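Local coordinates for protein cellobiose 2-epimerase (Caldibacillus thermoamylovorans, PDB 5ZHB) that probably interconverts cellobiose and its mannose-ended epimer by inverting the configuration at C2 of the reducing-end sugar, at residues 178-183 with 232-237; 248-253 with 309-314; 286-291 with 302-307. All coordinates share one frame; numbering follows the deposited sequence.

How the contacts relate
Following the chain from its N terminus, contact 1 comes first: 178-183, which leads into helix 183-199, meets 232-237, so the helical hairpin 183-199 and 203-220 is closed at its base by a short pair of strands. Contact 2 opens later, on helix 245-262, and closes on helix 306-323, joining neighbouring inner helices of the barrel. Contact 3 lies wholly within that second loop, where the turn after helix 267-283 grips the strand running into helix 306-323. Contacts 2 and 3 share this helix and touch directly, Gln309 OE1 lying 2.9 Å from Leu291 N. Contact 1 stands apart, its centre about 23 Å from that of contact 2.

Contact 1 of 3, residues 178-183 with 232-237; sequences IADITM and FNNHWE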
loop_
_atom_site.group_PDB
_atom_site.type_symbol
_atom_site.label_atom_id
_atom_site.label_comp_id
_atom_site.label_asym_id
_atom_site.label_seq_id
_atom_site.Cartn_x
_atom_site.Cartn_y
_atom_site.Cartn_z
ATOM N N ILE A 178 -17.645 2.664 -15.885
ATOM C CA ILE A 178 -16.915 2.032 -14.794
ATOM C C ILE A 178 -15.864 1.063 -15.340
ATOM O O ILE A 178 -16.002 0.508 -16.431
ATOM C CB ILE A 178 -17.843 1.356 -13.756
ATOM C CG1 ILE A 178 -19.104 0.694 -14.348
ATOM C CG2 ILE A 178 -18.215 2.350 -12.653
ATOM C CD1 ILE A 178 -18.837 -0.431 -15.335
ATOM N N ALA A 179 -14.808 0.881 -14.539
ATOM C CA ALA A 179 -13.736 -0.064 -14.815
ATOM C C ALA A 179 -14.172 -1.456 -14.380
ATOM O O ALA A 179 -14.773 -1.585 -13.320
ATOM C CB ALA A 179 -12.491 0.340 -14.073
ATOM N N ASP A 180 -13.816 -2.469 -15.181
ATOM C CA ASP A 180 -13.971 -3.876 -14.830
ATOM C C ASP A 180 -12.720 -4.425 -14.151
ATOM O O ASP A 180 -12.760 -5.431 -13.428
ATOM C CB ASP A 180 -14.259 -4.679 -16.093
ATOM C CG ASP A 180 -15.459 -4.164 -16.885
ATOM O OD1 ASP A 180 -16.579 -4.199 -16.329
ATOM O OD2 ASP A 180 -15.258 -3.670 -18.019
ATOM N N ILE A 181 -11.566 -3.856 -14.524
ATOM C CA ILE A 181 -10.279 -4.358 -14.076
ATOM C C ILE A 181 -9.492 -3.128 -13.632
ATOM O O ILE A 181 -9.599 -2.081 -14.262
ATOM C CB ILE A 181 -9.535 -5.148 -15.175
ATOM C CG1 ILE A 181 -10.200 -6.497 -15.505
ATOM C CG2 ILE A 181 -8.066 -5.345 -14.780
ATOM C CD1 ILE A 181 -9.633 -7.200 -16.734
ATOM N N THR A 182 -8.778 -3.241 -12.501
ATOM C CA THR A 182 -7.928 -2.148 -12.030
ATOM C C THR A 182 -6.498 -2.632 -11.788
ATOM O O THR A 182 -6.225 -3.717 -11.270
ATOM C CB THR A 182 -8.491 -1.419 -10.800
ATOM O OG1 THR A 182 -8.285 -2.185 -9.606
ATOM C CG2 THR A 182 -9.941 -1.016 -10.996
ATOM N N MET A 183 -5.573 -1.727 -12.137
ATOM C CA MET A 183 -4.164 -1.830 -11.820
ATOM C C MET A 183 -4.006 -1.895 -10.309
ATOM O O MET A 183 -3.246 -2.728 -9.792
ATOM C CB MET A 183 -3.427 -0.628 -12.446
ATOM C CG MET A 183 -1.964 -0.477 -12.082
ATOM S SD MET A 183 -1.699 0.367 -10.501
ATOM C CE MET A 183 -2.198 2.025 -10.934
ATOM N N PHE A 232 -9.239 -0.433 -16.756
ATOM C CA PHE A 232 -9.398 -1.271 -17.933
ATOM C C PHE A 232 -10.832 -1.790 -18.009
ATOM O O PHE A 232 -11.529 -1.900 -16.992
ATOM C CB PHE A 232 -8.493 -2.503 -17.860
ATOM C CG PHE A 232 -7.039 -2.125 -17.635
ATOM C CD1 PHE A 232 -6.567 -1.867 -16.353
ATOM C CD2 PHE A 232 -6.175 -1.945 -18.714
ATOM C CE1 PHE A 232 -5.265 -1.437 -16.152
ATOM C CE2 PHE A 232 -4.872 -1.527 -18.512
ATOM C CZ PHE A 232 -4.416 -1.286 -17.230
ATOM N N ASN A 233 -11.224 -2.131 -19.244
ATOM C CA ASN A 233 -12.400 -2.933 -19.516
ATOM C C ASN A 233 -12.014 -4.411 -19.417
ATOM O O ASN A 233 -10.853 -4.745 -19.170
ATOM C CB ASN A 233 -13.020 -2.500 -20.846
ATOM C CG ASN A 233 -12.200 -2.872 -22.061
ATOM O OD1 ASN A 233 -11.338 -3.755 -22.009
ATOM N ND2 ASN A 233 -12.500 -2.250 -23.194
ATOM N N ASN A 234 -12.988 -5.301 -19.656
ATOM C CA ASN A 234 -12.783 -6.733 -19.528
ATOM C C ASN A 234 -11.840 -7.290 -20.590
ATOM O O ASN A 234 -11.435 -8.444 -20.487
ATOM C CB ASN A 234 -14.111 -7.480 -19.565
ATOM C CG ASN A 234 -14.698 -7.580 -18.180
ATOM O OD1 ASN A 234 -14.016 -8.038 -17.248
ATOM N ND2 ASN A 234 -15.933 -7.131 -18.022
ATOM N N HIS A 235 -11.497 -6.488 -21.602
ATOM C CA HIS A 235 -10.534 -6.920 -22.602
ATOM C C HIS A 235 -9.131 -6.413 -22.266
ATOM O O HIS A 235 -8.256 -6.464 -23.124
ATOM C CB HIS A 235 -10.991 -6.476 -23.998
ATOM C CG HIS A 235 -12.131 -7.304 -24.486
ATOM N ND1 HIS A 235 -13.319 -6.775 -24.941
ATOM C CD2 HIS A 235 -12.272 -8.643 -24.522
ATOM C CE1 HIS A 235 -14.135 -7.766 -25.271
ATOM N NE2 HIS A 235 -13.522 -8.909 -25.026
ATOM N N TRP A 236 -8.936 -5.900 -21.034
ATOM C CA TRP A 236 -7.663 -5.363 -20.580
ATOM C C TRP A 236 -7.243 -4.192 -21.453
ATOM O O TRP A 236 -6.061 -3.923 -21.613
ATOM C CB TRP A 236 -6.561 -6.431 -20.524
ATOM C CG TRP A 236 -6.389 -7.218 -19.251
ATOM C CD1 TRP A 236 -6.689 -8.532 -19.059
ATOM C CD2 TRP A 236 -5.805 -6.756 -18.005
ATOM N NE1 TRP A 236 -6.355 -8.925 -17.788
ATOM C CE2 TRP A 236 -5.807 -7.856 -17.120
ATOM C CE3 TRP A 236 -5.300 -5.528 -17.553
ATOM C CZ2 TRP A 236 -5.313 -7.761 -15.820
ATOM C CZ3 TRP A 236 -4.825 -5.437 -16.261
ATOM C CH2 TRP A 236 -4.805 -6.540 -15.421
ATOM N N GLU A 237 -8.220 -3.448 -21.962
ATOM C CA GLU A 237 -7.944 -2.233 -22.693
ATOM C C GLU A 237 -8.169 -1.061 -21.749
ATOM O O GLU A 237 -9.218 -0.950 -21.131
ATOM C CB GLU A 237 -8.842 -2.156 -23.928
ATOM C CG GLU A 237 -8.646 -3.339 -24.874
ATOM C CD GLU A 237 -9.550 -3.390 -26.099
ATOM O OE1 GLU A 237 -10.577 -2.676 -26.157
ATOM O OE2 GLU A 237 -9.173 -4.142 -27.026
#
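Ile181 lies against both Phe232 and Trp236. Its CG2 methyl rests on the face of the Trp236 six-membered ring, 3.6 Å from the centroid of that ring in a CH-pi contact, while CD1 reaches along the indole to 3.9 Å from Trp236 NE1. A chi1 of -70° sets CG2 opposite the backbone N of Ile181 and leaves both branches directed at the indole. Phe232 completes the cluster: its CB is 3.9 Å from Ile181 CB, and Trp236 CE3 sits over the middle of its ring, with Ile181 O in the ring plane at the edge. Were Trp236 an alanine, CG2 of Ile181 would probably lose the surface it rests on, a gap would open beside Phe232, and Asn154 O would lack the indole N-H it now accepts.

The backbones form a small antiparallel pair, 181-182 with 231-232, which begins with a classic beta bulge. Asp180 N and Ile181 N both donate to Phe232 O, at 3.0 and 3.1 Å, the second from above the carbonyl plane; Phe232 N returns a bond to Ile181 O at 3.0 Å. The bulge lies just before Thr182, the N-cap of helix 183-199.

Asp180 leans over the type I turn that starts at Asn233. Its carboxylate stacks flat on the Asn234 amide, their planes 16° apart, with Asp180 CG 3.2 Å from Asn234 ND2. Asn233 OD1 accepts from His235 N, forming an Asx turn, and from Glu237 N, the two donors coming from opposite faces of its amide plane.

Contact 2 of 3, residues 248-253 with 309-314; sequences DIEASW and QVEAMV
Trp253 meets helix 306-323 with two parts of its indole. At the edge, NE1 donates to Glu311 OE1 at 2.8 Å with an N-H...O angle of 157°; the acceptor lies in the ring plane and the carboxylate is nearly coplanar with the indole. Over one face, Val314 CG1 presses on the five-membered ring, 3.4 Å from its centroid in a CH-pi contact. Val314 offers that methyl because CG1 is anti to its backbone N (chi1 177°).

One helical turn back, Glu250 and Glu311 pass each other at a slant. Glu250 runs out extended, and its CG lies 3.4 Å from Glu311 OE1; Glu311 bends at chi2, which carries its carboxylate back toward the indole. Ile249 packs beside them, CG2 against Ala312 CA at 3.6 Å. The axes approach to 8.0 Å and run in the same general direction, crossing at 38°, as expected of neighbouring inner helices in an (alpha/alpha)6 barrel.

The polar ends turn to helix 375-387. Glu311 OE2 accepts from His376 ND1 and makes a salt bridge with Arg379. Glu250 OE2 and Glu311 OE2, two like-charged oxygens, are 3.8 Å apart, and Arg379, which forms only a long, weak ion pair with Glu250, probably eases their repulsion. With partners on both oxygens, the Glu311 carboxylate is probably held against rotation and ties together three helices in the buried interior.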
loop_
_atom_site.group_PDB
_atom_site.type_symbol
_atom_site.label_atom_id
_atom_site.label_comp_id
_atom_site.label_asym_id
_atom_site.label_seq_id
_atom_site.Cartn_x
_atom_site.Cartn_y
_atom_site.Cartn_z
ATOM N N ASP A 248 3.096 4.150 -10.149
ATOM C CA ASP A 248 4.169 3.640 -11.003
ATOM C C ASP A 248 5.439 3.347 -10.217
ATOM O O ASP A 248 6.031 2.294 -10.352
ATOM C CB ASP A 248 4.401 4.611 -12.146
ATOM C CG ASP A 248 3.317 4.592 -13.211
ATOM O OD1 ASP A 248 2.145 4.343 -12.850
ATOM O OD2 ASP A 248 3.650 4.812 -14.391
ATOM N N ILE A 249 5.901 4.321 -9.418
ATOM C CA ILE A 249 7.182 4.187 -8.765
ATOM C C ILE A 249 7.079 3.159 -7.639
ATOM O O ILE A 249 8.024 2.409 -7.388
ATOM C CB ILE A 249 7.733 5.564 -8.336
ATOM C CG1 ILE A 249 9.185 5.462 -7.916
ATOM C CG2 ILE A 249 6.873 6.249 -7.263
ATOM C CD1 ILE A 249 10.091 4.868 -8.984
ATOM N N GLU A 250 5.906 3.085 -6.993
ATOM C CA GLU A 250 5.631 2.019 -6.047
ATOM C C GLU A 250 5.716 0.656 -6.737
ATOM O O GLU A 250 6.392 -0.231 -6.241
ATOM C CB GLU A 250 4.230 2.246 -5.470
ATOM C CG GLU A 250 3.823 1.182 -4.449
ATOM C CD GLU A 250 2.397 1.359 -3.922
ATOM O OE1 GLU A 250 1.552 1.947 -4.642
ATOM O OE2 GLU A 250 2.141 0.925 -2.775
ATOM N N ALA A 251 4.998 0.493 -7.853
ATOM C CA ALA A 251 4.981 -0.755 -8.597
ATOM C C ALA A 251 6.383 -1.180 -9.028
ATOM O O ALA A 251 6.720 -2.359 -8.949
ATOM C CB ALA A 251 4.102 -0.605 -9.818
ATOM N N SER A 252 7.195 -0.199 -9.454
ATOM C CA SER A 252 8.567 -0.483 -9.851
ATOM C C SER A 252 9.242 -1.354 -8.803
ATOM O O SER A 252 9.763 -2.405 -9.130
ATOM C CB SER A 252 9.345 0.778 -10.098
ATOM O OG SER A 252 10.711 0.496 -10.346
ATOM N N TRP A 253 9.243 -0.936 -7.529
ATOM C CA TRP A 253 10.030 -1.661 -6.548
ATOM C C TRP A 253 9.273 -2.846 -5.954
ATOM O O TRP A 253 9.909 -3.837 -5.592
ATOM C CB TRP A 253 10.578 -0.727 -5.472
ATOM C CG TRP A 253 9.611 -0.273 -4.415
ATOM C CD1 TRP A 253 8.854 0.855 -4.427
ATOM C CD2 TRP A 253 9.355 -0.915 -3.155
ATOM N NE1 TRP A 253 8.093 0.928 -3.292
ATOM C CE2 TRP A 253 8.397 -0.129 -2.486
ATOM C CE3 TRP A 253 9.833 -2.063 -2.527
ATOM C CZ2 TRP A 253 7.929 -0.461 -1.219
ATOM C CZ3 TRP A 253 9.357 -2.404 -1.276
ATOM C CH2 TRP A 253 8.450 -1.582 -0.615
ATOM N N GLN A 309 5.170 10.602 -2.187
ATOM C CA GLN A 309 6.527 11.035 -1.929
ATOM C C GLN A 309 7.338 9.859 -1.397
ATOM O O GLN A 309 8.455 9.620 -1.841
ATOM C CB GLN A 309 6.580 12.197 -0.943
ATOM C CG GLN A 309 5.619 13.343 -1.223
ATOM C CD GLN A 309 5.713 13.896 -2.630
ATOM O OE1 GLN A 309 6.803 14.157 -3.131
ATOM N NE2 GLN A 309 4.585 13.976 -3.315
ATOM N N VAL A 310 6.810 9.120 -0.417
ATOM C CA VAL A 310 7.628 8.076 0.182
ATOM C C VAL A 310 7.821 6.882 -0.770
ATOM O O VAL A 310 8.850 6.234 -0.720
ATOM C CB VAL A 310 7.071 7.579 1.536
ATOM C CG1 VAL A 310 6.833 8.732 2.498
ATOM C CG2 VAL A 310 5.825 6.727 1.411
ATOM N N GLU A 311 6.800 6.508 -1.538
ATOM C CA GLU A 311 6.970 5.461 -2.547
ATOM C C GLU A 311 8.024 5.890 -3.568
ATOM O O GLU A 311 8.770 5.057 -4.061
ATOM C CB GLU A 311 5.669 5.079 -3.248
ATOM C CG GLU A 311 4.661 4.408 -2.313
ATOM C CD GLU A 311 5.098 3.156 -1.608
ATOM O OE1 GLU A 311 6.005 2.489 -2.144
ATOM O OE2 GLU A 311 4.561 2.850 -0.493
ATOM N N ALA A 312 8.064 7.166 -3.924
ATOM C CA ALA A 312 9.103 7.640 -4.844
ATOM C C ALA A 312 10.490 7.481 -4.211
ATOM O O ALA A 312 11.445 7.054 -4.875
ATOM C CB ALA A 312 8.818 9.065 -5.249
ATOM N N MET A 313 10.610 7.778 -2.911
ATOM C CA MET A 313 11.910 7.622 -2.252
ATOM C C MET A 313 12.338 6.159 -2.297
ATOM O O MET A 313 13.494 5.854 -2.611
ATOM C CB MET A 313 11.942 8.180 -0.816
ATOM C CG MET A 313 11.984 9.688 -0.786
ATOM S SD MET A 313 12.040 10.466 0.847
ATOM C CE MET A 313 10.393 10.206 1.527
ATOM N N VAL A 314 11.416 5.220 -2.057
ATOM C CA VAL A 314 11.812 3.825 -2.039
ATOM C C VAL A 314 12.160 3.385 -3.470
ATOM O O VAL A 314 13.185 2.755 -3.696
ATOM C CB VAL A 314 10.774 2.898 -1.379
ATOM C CG1 VAL A 314 11.196 1.431 -1.444
ATOM C CG2 VAL A 314 10.519 3.319 0.069
#

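Contact 3 of 3, residues 286-291 with 302-307; sequences LKDGSL and YTRVWW
Leu286 lays its CD1 methyl over the centre of the Arg304 guanidinium, 3.5 Å from Arg304 CZ, while its other methyl, CD2, comes to the edge of the Tyr302 ring at 3.7 Å from Tyr302 CE1. Leucine thus blankets one flat face of the cation and leaves its N-H groups to work around the rim.

Three of them are used. NH2 of Arg304 makes a salt bridge with Asp288 OD2 at 2.8 Å, meeting the carboxylate from above its plane, the two flat groups being turned 66° against each other. NE donates to Ser290 OG at 2.7 Å, tilted out of the guanidinium plane. NH1 turns back to its own strand and donates to Tyr302 O at 2.9 Å. Arg304 CG lies 3.6 Å from Ser290 CB, and the bend at chi2 (74°) directs the rest of the chain so that the guanidinium lies against Leu286 and beside Asp288. Spread across these three acceptors, the guanidinium has little liberty to rotate.

Ser290 links the two: its OG accepts a hydrogen bond from Arg304 NE and donates one to Asp288 OD1 at 2.7 Å. The same OD1 accepts Ser290 N, so one oxygen of Asp288 organises the turn while the other engages the arginine. Further along, a water donates to Leu291 O and Thr303 O and accepts from Val305 N, bridging backbones that do not bond directly. Tyr338, from helix 326-343, packs on Asp288, Ser290 and Arg304.

The loop is a type I turn, Leu286 to Gly289, overlapped by an Asx turn at Asp288. It follows outer helix 267-283, and the arginine pins it to the second strand of a beta-hairpin that leads into inner helix 306-323, an outer-to-inner connection of the (alpha/alpha)6 barrel.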
loop_
_atom_site.group_PDB
_atom_site.type_symbol
_atom_site.label_atom_id
_atom_site.label_comp_id
_atom_site.label_asym_id
_atom_site.label_seq_id
_atom_site.Cartn_x
_atom_site.Cartn_y
_atom_site.Cartn_z
ATOM N N LEU A 286 8.833 17.444 -9.719
ATOM C CA LEU A 286 8.653 18.866 -9.977
ATOM C C LEU A 286 9.960 19.616 -9.741
ATOM O O LEU A 286 10.924 19.044 -9.249
ATOM C CB LEU A 286 7.545 19.319 -9.030
ATOM C CG LEU A 286 6.205 18.617 -9.253
ATOM C CD1 LEU A 286 5.101 19.030 -8.293
ATOM C CD2 LEU A 286 5.795 18.872 -10.720
ATOM N N LYS A 287 9.984 20.926 -10.017
ATOM C CA LYS A 287 11.257 21.625 -9.929
ATOM C C LYS A 287 11.719 21.720 -8.468
ATOM O O LYS A 287 12.924 21.817 -8.259
ATOM C CB LYS A 287 11.373 22.904 -10.781
ATOM C CG LYS A 287 10.304 23.972 -10.659
ATOM C CD LYS A 287 10.361 24.754 -9.353
ATOM C CE LYS A 287 9.201 25.693 -9.219
ATOM N NZ LYS A 287 9.019 26.095 -7.823
ATOM N N ASP A 288 10.828 21.592 -7.461
ATOM C CA ASP A 288 11.274 21.584 -6.059
ATOM C C ASP A 288 11.751 20.200 -5.609
ATOM O O ASP A 288 12.223 20.045 -4.488
ATOM C CB ASP A 288 10.255 22.183 -5.093
ATOM C CG ASP A 288 8.928 21.445 -5.058
ATOM O OD1 ASP A 288 8.877 20.350 -5.659
ATOM O OD2 ASP A 288 7.948 21.994 -4.512
ATOM N N GLY A 289 11.661 19.185 -6.478
ATOM C CA GLY A 289 12.106 17.843 -6.131
ATOM C C GLY A 289 10.963 16.958 -5.621
ATOM O O GLY A 289 11.158 15.756 -5.435
ATOM N N SER A 290 9.780 17.548 -5.416
ATOM C CA SER A 290 8.610 16.803 -4.943
ATOM C C SER A 290 7.970 16.062 -6.117
ATOM O O SER A 290 8.306 16.323 -7.266
ATOM C CB SER A 290 7.621 17.722 -4.223
ATOM O OG SER A 290 6.873 18.553 -5.103
ATOM N N LEU A 291 7.018 15.158 -5.851
ATOM C CA LEU A 291 6.280 14.519 -6.937
ATOM C C LEU A 291 4.847 15.009 -7.009
ATOM O O LEU A 291 4.151 15.079 -6.001
ATOM C CB LEU A 291 6.252 13.005 -6.809
ATOM C CG LEU A 291 7.525 12.333 -7.302
ATOM C CD1 LEU A 291 8.532 12.366 -6.198
ATOM C CD2 LEU A 291 7.226 10.964 -7.813
ATOM N N TYR A 302 -1.001 18.975 -9.170
ATOM C CA TYR A 302 0.275 19.310 -8.558
ATOM C C TYR A 302 0.236 19.153 -7.033
ATOM O O TYR A 302 1.215 19.481 -6.366
ATOM C CB TYR A 302 0.659 20.759 -8.901
ATOM C CG TYR A 302 1.110 20.906 -10.346
ATOM C CD1 TYR A 302 2.345 20.412 -10.743
ATOM C CD2 TYR A 302 0.297 21.487 -11.309
ATOM C CE1 TYR A 302 2.766 20.500 -12.060
ATOM C CE2 TYR A 302 0.712 21.586 -12.630
ATOM C CZ TYR A 302 1.948 21.089 -13.003
ATOM O OH TYR A 302 2.400 21.135 -14.286
ATOM N N THR A 303 -0.835 18.579 -6.493
ATOM C CA THR A 303 -0.883 18.263 -5.067
ATOM C C THR A 303 0.232 17.281 -4.731
ATOM O O THR A 303 0.423 16.298 -5.439
ATOM C CB THR A 303 -2.219 17.627 -4.693
ATOM O OG1 THR A 303 -3.254 18.493 -5.127
ATOM C CG2 THR A 303 -2.352 17.430 -3.185
ATOM N N ARG A 304 0.977 17.570 -3.662
ATOM C CA ARG A 304 1.981 16.672 -3.132
ATOM C C ARG A 304 1.350 15.776 -2.063
ATOM O O ARG A 304 1.026 16.263 -0.977
ATOM C CB ARG A 304 3.124 17.449 -2.491
ATOM C CG ARG A 304 4.158 18.017 -3.455
ATOM C CD ARG A 304 3.596 19.226 -4.221
ATOM N NE ARG A 304 4.675 20.036 -4.798
ATOM C CZ ARG A 304 4.502 21.118 -5.561
ATOM N NH1 ARG A 304 3.303 21.437 -6.004
ATOM N NH2 ARG A 304 5.553 21.826 -5.919
ATOM N N VAL A 305 1.116 14.509 -2.421
ATOM C CA VAL A 305 0.383 13.570 -1.581
ATOM C C VAL A 305 1.424 12.766 -0.833
ATOM O O VAL A 305 2.398 12.341 -1.453
ATOM C CB VAL A 305 -0.579 12.664 -2.380
ATOM C CG1 VAL A 305 -1.273 11.636 -1.502
ATOM C CG2 VAL A 305 -1.660 13.475 -3.078
ATOM N N TRP A 306 1.188 12.510 0.472
ATOM C CA TRP A 306 2.206 11.945 1.344
ATOM C C TRP A 306 2.726 10.601 0.821
ATOM O O TRP A 306 3.948 10.400 0.706
ATOM C CB TRP A 306 1.710 11.874 2.812
ATOM C CG TRP A 306 1.153 10.539 3.229
ATOM C CD1 TRP A 306 1.847 9.568 3.881
ATOM C CD2 TRP A 306 -0.143 9.987 2.953
ATOM N NE1 TRP A 306 1.053 8.475 4.079
ATOM C CE2 TRP A 306 -0.165 8.687 3.508
ATOM C CE3 TRP A 306 -1.290 10.457 2.317
ATOM C CZ2 TRP A 306 -1.265 7.837 3.403
ATOM C CZ3 TRP A 306 -2.392 9.632 2.250
ATOM C CH2 TRP A 306 -2.383 8.349 2.789
ATOM N N TRP A 307 1.832 9.687 0.466
ATOM C CA TRP A 307 2.250 8.332 0.117
ATOM C C TRP A 307 3.047 8.315 -1.187
ATOM O O TRP A 307 3.947 7.488 -1.322
ATOM C CB TRP A 307 1.077 7.338 0.071
ATOM C CG TRP A 307 0.083 7.495 -1.051
ATOM C CD1 TRP A 307 -1.119 8.133 -1.009
ATOM C CD2 TRP A 307 0.195 6.938 -2.376
ATOM N NE1 TRP A 307 -1.746 8.052 -2.221
ATOM C CE2 TRP A 307 -0.960 7.326 -3.082
ATOM C CE3 TRP A 307 1.163 6.158 -3.030
ATOM C CZ2 TRP A 307 -1.180 6.945 -4.408
ATOM C CZ3 TRP A 307 0.933 5.768 -4.332
ATOM C CH2 TRP A 307 -0.216 6.172 -5.021
HETATM O O HOH W 1 1.664 13.850 -5.150
#